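Local atomic coordinates of carbonic anhydrase (Synechocystis sp., PDB entry 5SWC), a protein that catalyses the zinc-dependent, reversible hydration of carbon dioxide and supplies CO2 to RuBisCO inside the carboxysome. Residues A[26-29]-A[30-33]; A[36-39]-A[40-43]; A[100-104]-A[105-109]; A[166-169]-A[170-174]. One frame throughout, in Å; residues are numbered along the deposited sequence.

Contact 1 of 4, residues A[26-29]-A[30-33]; sequences GLQK and FREG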
ATOM      1  N   GLY A  26       6.761 -25.788 -33.454  1.00 19.21           N
ATOM      2  CA  GLY A  26       6.046 -24.656 -34.011  1.00 18.06           C
ATOM      3  C   GLY A  26       6.936 -23.451 -34.283  1.00 17.53           C
ATOM      4  O   GLY A  26       6.737 -22.756 -35.289  1.00 17.30           O
ATOM      5  N   LEU A  27       7.931 -23.216 -33.444  1.00 17.58           N
ATOM      6  CA  LEU A  27       8.905 -22.166 -33.679  1.00 17.48           C
ATOM      7  C   LEU A  27       9.565 -22.308 -35.043  1.00 18.42           C
ATOM      8  O   LEU A  27       9.767 -21.336 -35.761  1.00 18.40           O
ATOM      9  CB  LEU A  27       9.969 -22.162 -32.563  1.00 19.12           C
ATOM     10  CG  LEU A  27       9.506 -21.863 -31.138  1.00 18.23           C
ATOM     11  CD1 LEU A  27      10.626 -22.120 -30.162  1.00 19.83           C
ATOM     12  CD2 LEU A  27       9.057 -20.416 -31.055  1.00 22.13           C
ATOM     13  N   GLN A  28       9.943 -23.517 -35.410  1.00 19.68           N
ATOM     14  CA  GLN A  28      10.621 -23.721 -36.666  1.00 20.80           C
ATOM     15  C   GLN A  28       9.654 -23.538 -37.842  1.00 20.46           C
ATOM     16  O   GLN A  28      10.031 -23.005 -38.901  1.00 20.82           O
ATOM     17  CB  GLN A  28      11.226 -25.124 -36.693  1.00 24.10           C
ATOM     18  CG  GLN A  28      11.953 -25.377 -37.966  1.00 30.28           C
ATOM     19  CD  GLN A  28      12.915 -26.534 -37.859  1.00 42.04           C
ATOM     20  OE1 GLN A  28      13.285 -26.936 -36.761  1.00 56.59           O
ATOM     21  NE2 GLN A  28      13.364 -27.044 -38.997  1.00 42.35           N
ATOM     22  N   LYS A  29       8.420 -23.988 -37.674  1.00 20.01           N
ATOM     23  CA  LYS A  29       7.426 -23.788 -38.714  0.51 21.11           C
ATOM     24  C   LYS A  29       7.160 -22.313 -38.948  1.00 18.87           C
ATOM     25  O   LYS A  29       7.049 -21.857 -40.101  1.00 19.21           O
ATOM     26  CB  LYS A  29       6.113 -24.439 -38.354  0.51 19.76           C
ATOM     27  CG  LYS A  29       6.163 -25.897 -38.083  0.51 32.14           C
ATOM     28  CD  LYS A  29       4.746 -26.327 -37.829  0.51 36.89           C
ATOM     29  CE  LYS A  29       4.684 -27.339 -36.758  0.51 39.29           C
ATOM     30  NZ  LYS A  29       5.374 -28.514 -37.292  0.51 29.96           N
ATOM     31  N   PHE A  30       7.063 -21.546 -37.863  1.00 17.80           N
ATOM     32  CA  PHE A  30       6.951 -20.092 -37.985  1.00 17.07           C
ATOM     33  C   PHE A  30       8.119 -19.504 -38.778  1.00 17.71           C
ATOM     34  O   PHE A  30       7.924 -18.753 -39.749  1.00 17.89           O
ATOM     35  CB  PHE A  30       6.866 -19.450 -36.605  1.00 16.45           C
ATOM     36  CG  PHE A  30       7.083 -17.978 -36.621  1.00 15.70           C
ATOM     37  CD1 PHE A  30       6.074 -17.141 -37.097  1.00 16.58           C
ATOM     38  CD2 PHE A  30       8.255 -17.437 -36.172  1.00 17.47           C
ATOM     39  CE1 PHE A  30       6.275 -15.769 -37.105  1.00 16.04           C
ATOM     40  CE2 PHE A  30       8.479 -16.048 -36.194  1.00 16.61           C
ATOM     41  CZ  PHE A  30       7.443 -15.234 -36.641  1.00 16.68           C
ATOM     42  N   ARG A  31       9.331 -19.870 -38.409  1.00 18.31           N
ATOM     43  CA  ARG A  31      10.503 -19.267 -39.028  1.00 19.12           C
ATOM     44  C   ARG A  31      10.549 -19.569 -40.528  1.00 20.09           C
ATOM     45  O   ARG A  31      10.937 -18.722 -41.324  1.00 22.11           O
ATOM     46  CB  ARG A  31      11.760 -19.740 -38.343  1.00 21.34           C
ATOM     47  CG  ARG A  31      13.032 -19.087 -38.963  1.00 23.95           C
ATOM     48  CD  ARG A  31      14.281 -19.368 -38.181  1.00 31.01           C
ATOM     49  NE  ARG A  31      14.406 -20.774 -37.788  1.00 40.62           N
ATOM     50  CZ  ARG A  31      14.077 -21.236 -36.571  1.00 42.73           C
ATOM     51  NH1 ARG A  31      14.204 -22.530 -36.291  1.00 42.28           N
ATOM     52  NH2 ARG A  31      13.599 -20.408 -35.628  1.00 49.96           N
ATOM     53  N   GLU A  32      10.186 -20.792 -40.910  1.00 20.65           N
ATOM     54  CA  GLU A  32      10.370 -21.199 -42.316  1.00 21.86           C
ATOM     55  C   GLU A  32       9.145 -20.877 -43.182  1.00 21.59           C
ATOM     56  O   GLU A  32       9.221 -20.910 -44.416  1.00 22.56           O
ATOM     57  CB  GLU A  32      10.716 -22.695 -42.386  1.00 23.07           C
ATOM     58  CG  GLU A  32      12.074 -22.942 -41.725  1.00 25.16           C
ATOM     59  CD  GLU A  32      12.466 -24.405 -41.641  1.00 40.83           C
ATOM     60  OE1 GLU A  32      11.640 -25.280 -41.967  1.00 38.00           O
ATOM     61  OE2 GLU A  32      13.613 -24.678 -41.227  1.00 42.90           O
ATOM     62  N   GLY A  33       8.051 -20.546 -42.514  1.00 20.45           N
ATOM     63  CA  GLY A  33       6.777 -20.264 -43.185  1.00 20.39           C
ATOM     64  C   GLY A  33       6.446 -18.797 -43.131  1.00 19.71           C
ATOM     65  O   GLY A  33       6.957 -18.015 -43.902  1.00 20.21           O
TER

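Contact 2 of 4, residues A[36-39]-A[40-43]; sequences SSHR and DLFE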
ATOM      1  N   SER A  36       9.255 -16.137 -43.208  1.00 20.21           N
ATOM      2  CA  SER A  36       9.812 -15.940 -44.547  1.00 21.49           C
ATOM      3  C   SER A  36       8.951 -15.041 -45.470  1.00 24.77           C
ATOM      4  O   SER A  36       9.443 -14.101 -46.131  1.00 24.60           O
ATOM      5  CB  SER A  36      10.018 -17.290 -45.171  1.00 23.47           C
ATOM      6  OG  SER A  36      10.563 -17.128 -46.457  1.00 30.22           O
ATOM      7  N   SER A  37       7.649 -15.257 -45.467  1.00 21.81           N
ATOM      8  CA  SER A  37       6.790 -14.484 -46.333  1.00 21.88           C
ATOM      9  C   SER A  37       6.592 -13.071 -45.821  1.00 20.84           C
ATOM     10  O   SER A  37       6.199 -12.205 -46.587  1.00 24.95           O
ATOM     11  CB  SER A  37       5.451 -15.178 -46.587  1.00 25.67           C
ATOM     12  OG  SER A  37       4.889 -15.527 -45.359  1.00 23.32           O
ATOM     13  N   HIS A  38       6.974 -12.814 -44.566  1.00 19.58           N
ATOM     14  CA  HIS A  38       6.851 -11.490 -43.952  1.00 18.84           C
ATOM     15  C   HIS A  38       8.199 -10.972 -43.532  1.00 21.09           C
ATOM     16  O   HIS A  38       8.316 -10.155 -42.627  1.00 19.96           O
ATOM     17  CB  HIS A  38       5.907 -11.566 -42.740  1.00 20.44           C
ATOM     18  CG  HIS A  38       4.507 -11.898 -43.112  1.00 20.57           C
ATOM     19  ND1 HIS A  38       4.114 -13.153 -43.528  1.00 22.86           N
ATOM     20  CD2 HIS A  38       3.401 -11.120 -43.144  1.00 24.51           C
ATOM     21  CE1 HIS A  38       2.821 -13.129 -43.817  1.00 27.14           C
ATOM     22  NE2 HIS A  38       2.364 -11.910 -43.573  1.00 28.76           N
ATOM     23  N   ARG A  39       9.235 -11.408 -44.216  1.00 20.29           N
ATOM     24  CA  ARG A  39      10.591 -11.071 -43.831  1.00 22.65           C
ATOM     25  C   ARG A  39      10.847  -9.572 -43.895  1.00 23.67           C
ATOM     26  O   ARG A  39      11.528  -9.036 -43.004  1.00 22.94           O
ATOM     27  CB  ARG A  39      11.594 -11.835 -44.690  1.00 23.88           C
ATOM     28  CG  ARG A  39      11.428 -11.646 -46.192  1.00 23.15           C
ATOM     29  CD  ARG A  39      12.333 -12.622 -46.938  1.00 24.50           C
ATOM     30  NE  ARG A  39      12.333 -12.469 -48.383  1.00 26.00           N
ATOM     31  CZ  ARG A  39      11.541 -13.142 -49.219  1.00 26.49           C
ATOM     32  NH1 ARG A  39      10.585 -13.947 -48.744  1.00 27.55           N
ATOM     33  NH2 ARG A  39      11.645 -12.954 -50.522  1.00 28.08           N
ATOM     34  N   ASP A  40      10.291  -8.888 -44.894  1.00 21.92           N
ATOM     35  CA  ASP A  40      10.516  -7.417 -44.967  1.00 26.49           C
ATOM     36  C   ASP A  40       9.803  -6.726 -43.815  1.00 23.44           C
ATOM     37  O   ASP A  40      10.336  -5.786 -43.213  1.00 22.65           O
ATOM     38  CB  ASP A  40       9.998  -6.834 -46.281  1.00 26.15           C
ATOM     39  CG  ASP A  40      10.835  -7.213 -47.487  1.00 38.60           C
ATOM     40  OD1 ASP A  40      11.935  -7.802 -47.324  1.00 33.59           O
ATOM     41  OD2 ASP A  40      10.362  -6.889 -48.606  1.00 42.31           O
ATOM     42  N   LEU A  41       8.592  -7.170 -43.511  1.00 19.93           N
ATOM     43  CA  LEU A  41       7.837  -6.599 -42.398  1.00 18.34           C
ATOM     44  C   LEU A  41       8.588  -6.746 -41.089  1.00 19.30           C
ATOM     45  O   LEU A  41       8.722  -5.793 -40.331  1.00 17.31           O
ATOM     46  CB  LEU A  41       6.453  -7.248 -42.300  1.00 18.45           C
ATOM     47  CG  LEU A  41       5.601  -6.800 -41.122  1.00 19.62           C
ATOM     48  CD1 LEU A  41       5.324  -5.301 -41.177  1.00 23.78           C
ATOM     49  CD2 LEU A  41       4.326  -7.589 -41.040  1.00 22.76           C
ATOM     50  N   PHE A  42       9.129  -7.920 -40.819  1.00 18.33           N
ATOM     51  CA  PHE A  42       9.829  -8.124 -39.549  1.00 21.24           C
ATOM     52  C   PHE A  42      11.107  -7.312 -39.519  1.00 20.68           C
ATOM     53  O   PHE A  42      11.448  -6.815 -38.436  1.00 22.85           O
ATOM     54  CB  PHE A  42      10.107  -9.622 -39.301  1.00 19.72           C
ATOM     55  CG  PHE A  42       8.909 -10.366 -38.768  1.00 16.78           C
ATOM     56  CD1 PHE A  42       8.507 -10.181 -37.460  1.00 18.34           C
ATOM     57  CD2 PHE A  42       8.176 -11.226 -39.555  1.00 20.19           C
ATOM     58  CE1 PHE A  42       7.399 -10.841 -36.979  1.00 20.44           C
ATOM     59  CE2 PHE A  42       7.059 -11.892 -39.019  1.00 20.57           C
ATOM     60  CZ  PHE A  42       6.707 -11.670 -37.745  1.00 20.64           C
ATOM     61  N   GLU A  43      11.800  -7.143 -40.649  1.00 19.91           N
ATOM     62  CA  GLU A  43      12.975  -6.267 -40.693  1.00 21.72           C
ATOM     63  C   GLU A  43      12.561  -4.835 -40.360  1.00 21.62           C
ATOM     64  O   GLU A  43      13.218  -4.169 -39.538  1.00 23.01           O
ATOM     65  CB  GLU A  43      13.693  -6.352 -42.035  1.00 23.15           C
ATOM     66  CG  GLU A  43      15.103  -5.708 -41.979  1.00 29.84           C
ATOM     67  CD  GLU A  43      15.118  -4.193 -42.080  1.00 46.29           C
ATOM     68  OE1 GLU A  43      14.147  -3.649 -42.647  1.00 45.30           O
ATOM     69  OE2 GLU A  43      16.118  -3.546 -41.629  1.00 48.07           O
TER
HETATM   70  O   HOH W   1      13.757  -9.983 -48.696  1.00 35.57           O

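Contact 3 of 4, residues A[100-104]-A[105-109]; sequences MEYAL and VALEI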
ATOM      1  N   MET A 100      -0.676   0.565 -20.266  1.00 12.36           N
ATOM      2  CA  MET A 100      -1.554   1.524 -20.932  0.68 10.87           C
ATOM      3  C   MET A 100      -0.822   2.854 -21.094  1.00 12.11           C
ATOM      4  O   MET A 100      -0.858   3.468 -22.162  1.00 13.40           O
ATOM      5  CB  MET A 100      -2.868   1.677 -20.133  0.68 10.48           C
ATOM      6  CG  MET A 100      -3.844   2.740 -20.632  0.68 12.53           C
ATOM      7  SD  MET A 100      -3.336   4.459 -20.268  0.68 14.47           S
ATOM      8  CE  MET A 100      -3.466   4.463 -18.479  0.68 14.59           C
ATOM      9  N   GLU A 101      -0.125   3.303 -20.053  1.00 12.96           N
ATOM     10  CA  GLU A 101       0.600   4.565 -20.131  1.00 13.38           C
ATOM     11  C   GLU A 101       1.674   4.522 -21.213  1.00 13.78           C
ATOM     12  O   GLU A 101       1.847   5.464 -21.988  1.00 15.31           O
ATOM     13  CB  GLU A 101       1.248   4.883 -18.790  1.00 13.95           C
ATOM     14  CG  GLU A 101       1.916   6.246 -18.767  1.00 16.63           C
ATOM     15  CD  GLU A 101       2.578   6.495 -17.457  1.00 17.77           C
ATOM     16  OE1 GLU A 101       3.621   5.886 -17.264  1.00 16.98           O
ATOM     17  OE2 GLU A 101       2.047   7.258 -16.618  1.00 18.79           O
ATOM     18  N   TYR A 102       2.385   3.409 -21.280  1.00 13.25           N
ATOM     19  CA  TYR A 102       3.388   3.277 -22.356  1.00 15.04           C
ATOM     20  C   TYR A 102       2.747   3.384 -23.734  1.00 14.85           C
ATOM     21  O   TYR A 102       3.242   4.102 -24.607  1.00 15.78           O
ATOM     22  CB  TYR A 102       4.164   1.973 -22.193  1.00 15.41           C
ATOM     23  CG  TYR A 102       5.361   1.888 -23.099  1.00 15.38           C
ATOM     24  CD1 TYR A 102       6.531   2.575 -22.807  1.00 20.67           C
ATOM     25  CD2 TYR A 102       5.302   1.188 -24.280  1.00 15.53           C
ATOM     26  CE1 TYR A 102       7.625   2.528 -23.679  1.00 19.94           C
ATOM     27  CE2 TYR A 102       6.382   1.126 -25.119  1.00 17.39           C
ATOM     28  CZ  TYR A 102       7.531   1.784 -24.828  1.00 19.12           C
ATOM     29  OH  TYR A 102       8.598   1.727 -25.726  1.00 21.99           O
ATOM     30  N   ALA A 103       1.656   2.682 -23.913  1.00 13.46           N
ATOM     31  CA  ALA A 103       0.942   2.686 -25.198  1.00 13.66           C
ATOM     32  C   ALA A 103       0.475   4.101 -25.612  1.00 15.90           C
ATOM     33  O   ALA A 103       0.609   4.523 -26.762  1.00 16.93           O
ATOM     34  CB  ALA A 103      -0.230   1.725 -25.112  1.00 14.69           C
ATOM     35  N   LEU A 104      -0.094   4.827 -24.657  1.00 14.63           N
ATOM     36  CA  LEU A 104      -0.633   6.146 -24.959  1.00 16.61           C
ATOM     37  C   LEU A 104       0.436   7.209 -25.056  1.00 18.88           C
ATOM     38  O   LEU A 104       0.398   8.050 -25.960  1.00 23.49           O
ATOM     39  CB  LEU A 104      -1.659   6.545 -23.894  1.00 19.58           C
ATOM     40  CG  LEU A 104      -3.107   6.247 -24.245  1.00 30.08           C
ATOM     41  CD1 LEU A 104      -3.305   4.756 -24.182  1.00 41.12           C
ATOM     42  CD2 LEU A 104      -4.049   6.947 -23.281  1.00 40.89           C
ATOM     43  N   VAL A 105       1.416   7.187 -24.158  1.00 16.68           N
ATOM     44  CA  VAL A 105       2.377   8.265 -24.061  1.00 19.14           C
ATOM     45  C   VAL A 105       3.620   8.030 -24.921  1.00 20.27           C
ATOM     46  O   VAL A 105       4.067   8.929 -25.631  1.00 27.13           O
ATOM     47  CB  VAL A 105       2.774   8.512 -22.597  1.00 18.78           C
ATOM     48  CG1 VAL A 105       3.796   9.617 -22.532  1.00 21.52           C
ATOM     49  CG2 VAL A 105       1.522   8.890 -21.800  1.00 21.02           C
ATOM     50  N   ALA A 106       4.191   6.839 -24.852  1.00 19.43           N
ATOM     51  CA  ALA A 106       5.376   6.517 -25.640  1.00 20.56           C
ATOM     52  C   ALA A 106       5.018   6.134 -27.073  1.00 19.91           C
ATOM     53  O   ALA A 106       5.770   6.497 -28.014  1.00 23.78           O
ATOM     54  CB  ALA A 106       6.147   5.413 -24.987  1.00 22.52           C
ATOM     55  N   LEU A 107       3.927   5.398 -27.265  1.00 18.31           N
ATOM     56  CA  LEU A 107       3.544   4.943 -28.620  1.00 18.50           C
ATOM     57  C   LEU A 107       2.384   5.716 -29.265  1.00 19.73           C
ATOM     58  O   LEU A 107       2.037   5.475 -30.411  1.00 22.84           O
ATOM     59  CB  LEU A 107       3.202   3.451 -28.578  1.00 17.12           C
ATOM     60  CG  LEU A 107       4.245   2.506 -27.954  1.00 18.23           C
ATOM     61  CD1 LEU A 107       3.737   1.065 -27.959  1.00 18.13           C
ATOM     62  CD2 LEU A 107       5.547   2.587 -28.681  1.00 21.76           C
ATOM     63  N   GLU A 108       1.812   6.690 -28.578  1.00 26.68           N
ATOM     64  CA  GLU A 108       0.783   7.547 -29.187  0.51 25.57           C
ATOM     65  C   GLU A 108      -0.418   6.781 -29.817  1.00 21.73           C
ATOM     66  O   GLU A 108      -0.991   7.206 -30.838  1.00 26.60           O
ATOM     67  CB  GLU A 108       1.435   8.504 -30.202  0.51 33.57           C
ATOM     68  CG  GLU A 108       2.482   9.457 -29.591  0.51 37.63           C
ATOM     69  CD  GLU A 108       3.186  10.321 -30.636  0.51 44.61           C
ATOM     70  OE1 GLU A 108       2.734  11.458 -30.904  0.51 50.84           O
ATOM     71  OE2 GLU A 108       4.198   9.858 -31.199  0.51 53.01           O
ATOM     72  N   ILE A 109      -0.809   5.662 -29.207  1.00 18.55           N
ATOM     73  CA  ILE A 109      -2.026   4.956 -29.607  0.64 16.20           C
ATOM     74  C   ILE A 109      -3.236   5.853 -29.378  1.00 21.09           C
ATOM     75  O   ILE A 109      -3.258   6.592 -28.397  1.00 24.91           O
ATOM     76  CB  ILE A 109      -2.115   3.650 -28.848  0.64 15.13           C
ATOM     77  CG1 ILE A 109      -1.165   2.669 -29.542  0.64 20.34           C
ATOM     78  CG2 ILE A 109      -3.518   3.087 -28.853  0.64 21.38           C
ATOM     79  CD1 ILE A 109      -0.833   1.514 -28.751  0.64 17.18           C
TER
HETATM   80  O   HOH W   2      -2.387   8.977 -27.344  1.00 38.04           O

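Contact 4 of 4, residues A[166-169]-A[170-174]; sequences IEVA and VAENI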
ATOM      1  N   ILE A 166     -23.945 -15.067 -15.835  1.00 20.84           N
ATOM      2  CA  ILE A 166     -22.550 -14.948 -16.251  1.00 19.13           C
ATOM      3  C   ILE A 166     -22.439 -14.005 -17.447  1.00 17.88           C
ATOM      4  O   ILE A 166     -21.539 -13.182 -17.521  1.00 16.96           O
ATOM      5  CB  ILE A 166     -21.944 -16.313 -16.554  1.00 20.66           C
ATOM      6  CG1 ILE A 166     -21.849 -17.123 -15.253  1.00 27.36           C
ATOM      7  CG2 ILE A 166     -20.556 -16.155 -17.203  1.00 22.33           C
ATOM      8  CD1 ILE A 166     -21.695 -18.600 -15.442  1.00 32.86           C
ATOM      9  N   GLU A 167     -23.387 -14.121 -18.367  1.00 18.99           N
ATOM     10  CA  GLU A 167     -23.393 -13.254 -19.567  1.00 19.80           C
ATOM     11  C   GLU A 167     -23.518 -11.787 -19.188  1.00 18.21           C
ATOM     12  O   GLU A 167     -22.768 -10.919 -19.690  1.00 16.73           O
ATOM     13  CB  GLU A 167     -24.552 -13.696 -20.460  1.00 26.86           C
ATOM     14  CG  GLU A 167     -24.788 -12.927 -21.734  1.00 36.45           C
ATOM     15  CD  GLU A 167     -25.913 -13.575 -22.576  1.00 39.74           C
ATOM     16  OE1 GLU A 167     -25.597 -14.485 -23.363  1.00 50.01           O
ATOM     17  OE2 GLU A 167     -27.104 -13.211 -22.437  1.00 50.79           O
ATOM     18  N   VAL A 168     -24.404 -11.463 -18.247  1.00 18.43           N
ATOM     19  CA  VAL A 168     -24.527 -10.071 -17.819  1.00 18.17           C
ATOM     20  C   VAL A 168     -23.259  -9.619 -17.093  1.00 17.48           C
ATOM     21  O   VAL A 168     -22.795  -8.501 -17.277  1.00 17.47           O
ATOM     22  CB  VAL A 168     -25.770  -9.899 -16.917  1.00 20.40           C
ATOM     23  CG1 VAL A 168     -25.737  -8.613 -16.178  1.00 23.53           C
ATOM     24  CG2 VAL A 168     -27.017  -9.994 -17.775  1.00 28.91           C
ATOM     25  N   ALA A 169     -22.651 -10.479 -16.286  1.00 15.65           N
ATOM     26  CA  ALA A 169     -21.391 -10.118 -15.614  1.00 15.72           C
ATOM     27  C   ALA A 169     -20.298  -9.840 -16.612  1.00 14.40           C
ATOM     28  O   ALA A 169     -19.531  -8.872 -16.392  1.00 13.41           O
ATOM     29  CB  ALA A 169     -20.937 -11.223 -14.661  1.00 16.92           C
ATOM     30  N   VAL A 170     -20.171 -10.657 -17.673  1.00 13.07           N
ATOM     31  CA  VAL A 170     -19.158 -10.392 -18.695  1.00 13.36           C
ATOM     32  C   VAL A 170     -19.356  -8.977 -19.280  1.00 13.98           C
ATOM     33  O   VAL A 170     -18.400  -8.195 -19.443  1.00 12.59           O
ATOM     34  CB  VAL A 170     -19.200 -11.465 -19.764  1.00 12.89           C
ATOM     35  CG1 VAL A 170     -18.434 -11.041 -21.018  1.00 13.74           C
ATOM     36  CG2 VAL A 170     -18.662 -12.775 -19.228  1.00 15.97           C
ATOM     37  N   ALA A 171     -20.608  -8.639 -19.619  1.00 13.31           N
ATOM     38  CA  ALA A 171     -20.898  -7.349 -20.254  1.00 14.64           C
ATOM     39  C   ALA A 171     -20.657  -6.184 -19.286  1.00 13.78           C
ATOM     40  O   ALA A 171     -19.993  -5.190 -19.622  1.00 14.23           O
ATOM     41  CB  ALA A 171     -22.326  -7.342 -20.764  1.00 14.50           C
ATOM     42  N   GLU A 172     -21.207  -6.293 -18.081  1.00 13.59           N
ATOM     43  CA  GLU A 172     -21.063  -5.234 -17.080  1.00 13.41           C
ATOM     44  C   GLU A 172     -19.598  -5.059 -16.663  1.00 12.73           C
ATOM     45  O   GLU A 172     -19.153  -3.940 -16.362  1.00 13.99           O
ATOM     46  CB  GLU A 172     -22.005  -5.503 -15.906  1.00 15.19           C
ATOM     47  CG  GLU A 172     -23.477  -5.312 -16.225  1.00 16.40           C
ATOM     48  CD  GLU A 172     -23.868  -3.868 -16.550  1.00 19.84           C
ATOM     49  OE1 GLU A 172     -23.106  -2.906 -16.297  1.00 20.82           O
ATOM     50  OE2 GLU A 172     -25.035  -3.729 -17.025  1.00 25.21           O
ATOM     51  N   ASN A 173     -18.816  -6.130 -16.687  1.00 12.05           N
ATOM     52  CA  ASN A 173     -17.407  -6.014 -16.345  1.00 12.44           C
ATOM     53  C   ASN A 173     -16.682  -5.109 -17.331  1.00 13.12           C
ATOM     54  O   ASN A 173     -15.830  -4.315 -16.905  1.00 12.53           O
ATOM     55  CB  ASN A 173     -16.774  -7.427 -16.287  1.00 12.17           C
ATOM     56  CG  ASN A 173     -15.332  -7.402 -15.924  1.00 11.42           C
ATOM     57  OD1 ASN A 173     -14.956  -7.012 -14.810  1.00 13.22           O
ATOM     58  ND2 ASN A 173     -14.490  -7.905 -16.839  1.00 13.36           N
ATOM     59  N   ILE A 174     -16.981  -5.217 -18.604  1.00 12.01           N
ATOM     60  CA  ILE A 174     -16.394  -4.348 -19.630  1.00 12.12           C
ATOM     61  C   ILE A 174     -16.739  -2.891 -19.302  1.00 13.08           C
ATOM     62  O   ILE A 174     -15.840  -2.022 -19.326  1.00 13.90           O
ATOM     63  CB  ILE A 174     -16.864  -4.761 -21.026  1.00 13.13           C
ATOM     64  CG1 ILE A 174     -16.282  -6.134 -21.382  1.00 13.39           C
ATOM     65  CG2 ILE A 174     -16.511  -3.711 -22.064  1.00 14.70           C
ATOM     66  CD1 ILE A 174     -17.062  -6.820 -22.441  1.00 16.35           C
TER

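Contact 1 of 4, residues A[26-29]-A[30-33]
Q28 and E32, one helical turn apart, extend alongside each other in the same direction on the last turn of helix 19-32. Both chains are extended beyond CG, but they start differently: CG of Q28 stands anti to its own N, whereas CG of E32 stands anti to its carbonyl carbon, and this brings the two ends together. The amide and carboxylate planes are turned 73° apart, and the bond from Q28 NE2 to E32 OE2, 3.3 Å long and bent to 133° at the hydrogen, is weak. Q28 CG also lies against the carboxylate, 3.7 Å from E32 OE2. R31 folds back instead: a bend at chi3 (46°) lays one guanidinium face over the preceding turn, where NH1 lies 3.8 Å from CA of Q28. The backbone beneath is regular, F30 N bonding G26 O at 2.9 Å, until G33 N reaches K29 O weakly as the helix ends. The helix packs against the second subunit of the assembly: R31 NH2 bonds the carbonyl of G208 there, L27 rests on V210 of strand 209-214 and F30 on L67 of helix 65-69, both of that subunit.

Contact 2 of 4, residues A[36-39]-A[40-43]
H38 leaves helical geometry after helix 34-37 and occupies the N-cap position of helix 39-45, whose first turn closes with F42 N to H38 O at 3.0 Å (162° at the hydrogen) and E43 N to R39 O at 3.0 Å. Beside the first of these bonds, the F42 ring lies against H38, its CE2 3.9 Å from H38 CB. The imidazole of H38 receives L41 CD2 at its edge, 4.2 Å from H38 CD2, and its ND1 pairs with S37 OG at 3.1 Å as well as with the carbonyl of Y34, whose ring also stacks on the imidazole. R39 instead folds back toward helix 34-37. With CG set between the backbone N and the carbonyl carbon (chi1 55°) and the chain extended to NE, its guanidinium returns to the preceding turn, where NH1 donates to S36 O at 2.9 Å from above the carbonyl plane. R39 and D40 run alongside each other without direct charge contact; one water accepts from R39 NE and donates to D40 OD1. Putting an alanine at F42 would probably uncover H38 CB and remove the ring that meets F35 in this chain and Y203 of the second subunit. The geometry is that of a tight helix-to-helix junction, in which one residue ends helix 34-37 and stands at the N-cap position of helix 39-45.

Contact 3 of 4, residues A[100-104]-A[105-109]
The C-terminal end of helix 95-106, which leads into strand 111-117 of the beta-carbonic anhydrase sheet, widens here into a pi-type turn. Its evidence is Y102 O, which accepts from both A106 N (2.9 Å) and L107 N (3.0 Å), the latter an i to i+5 bond. E108, just before I109, has positive phi (54°) and turns the chain out of the helix, and I109 N closes a wider, i to i+6 loop on A103 O at 3.0 Å. The Y102 ring packs against this ending. Its CG, anti to the backbone N (chi1 -170°), carries the ring down the helix so that A106 CB makes a CH-pi contact over one face, 3.7 Å from the centroid and 21° off the normal. L107 crosses the ring obliquely, its CG 3.8 Å from Y102 CE2. A serine in place of Y102 would probably leave A106 CB and L107 without their aromatic cover and open a gap beside F77 of strand 76-81, which also touches the ring. E101 reaches the second subunit, where its OE1 accepts from V139 N. Between the last carbonyls sits a water that donates to L104 O at 3.2 Å and to I109 O at 2.7 Å.

Contact 4 of 4, residues A[166-169]-A[170-174]
V168 and E172 stand next to each other on one flank of helix 162-181, a helix packed against strand 197-204 of the central beta-carbonic anhydrase sheet. V168 CG1, anti to its backbone N (chi1 165°), lies 4.0 Å from E172 CG. The glutamate then bends at chi2 (-66°), and its carboxylate turns off toward Y157, whose OH bonds OE2; helix 147-156 supplies T149, L152 and V153 alongside. On another side of the helix, V170 lies one turn on from I166, with the CG2 methyls of V170 and I166 4.4 Å apart, a loose apolar contact. V170 is the member nearest the metal centre: its side chain also touches M123 and I202, and it packs beside C120, about 7 Å from the zinc, without being among the ligands (C58, H117, C120). The amide of N173 is fixed at both ends, OD1 by T146 OG1 and ND2 by the carbonyl of G83. All these chains stand on a regular alpha-helical backbone, in which V170 N bonds I166 O at 2.9 Å and A171 N bonds E167 O at 3.1 Å. The straightest of the four bonds across this turn is E172 N to V168 O, 2.8 Å with 173° at the hydrogen.

In the fold
All four contacts are local, but their settings differ. Contacts 1 and 2 lie in the N-terminal helical arm, centres about 13 Å apart, and touch where the rings of F30 and F42 meet at CZ, 3.8 Å apart; both combine polar outer side chains with a phenylalanine turned to the second subunit. Contact 3 also reaches that subunit, yet its cross-turn contacts are mainly apolar and close a helix beside strands 76-81 and 53-58. Contact 4, with its centre about 38 Å from that of contact 1 and across the chain's centre, lies nearest the zinc and holds buried polar ends through same-chain partners. Contact 2 is the surface case; the other three are partly buried.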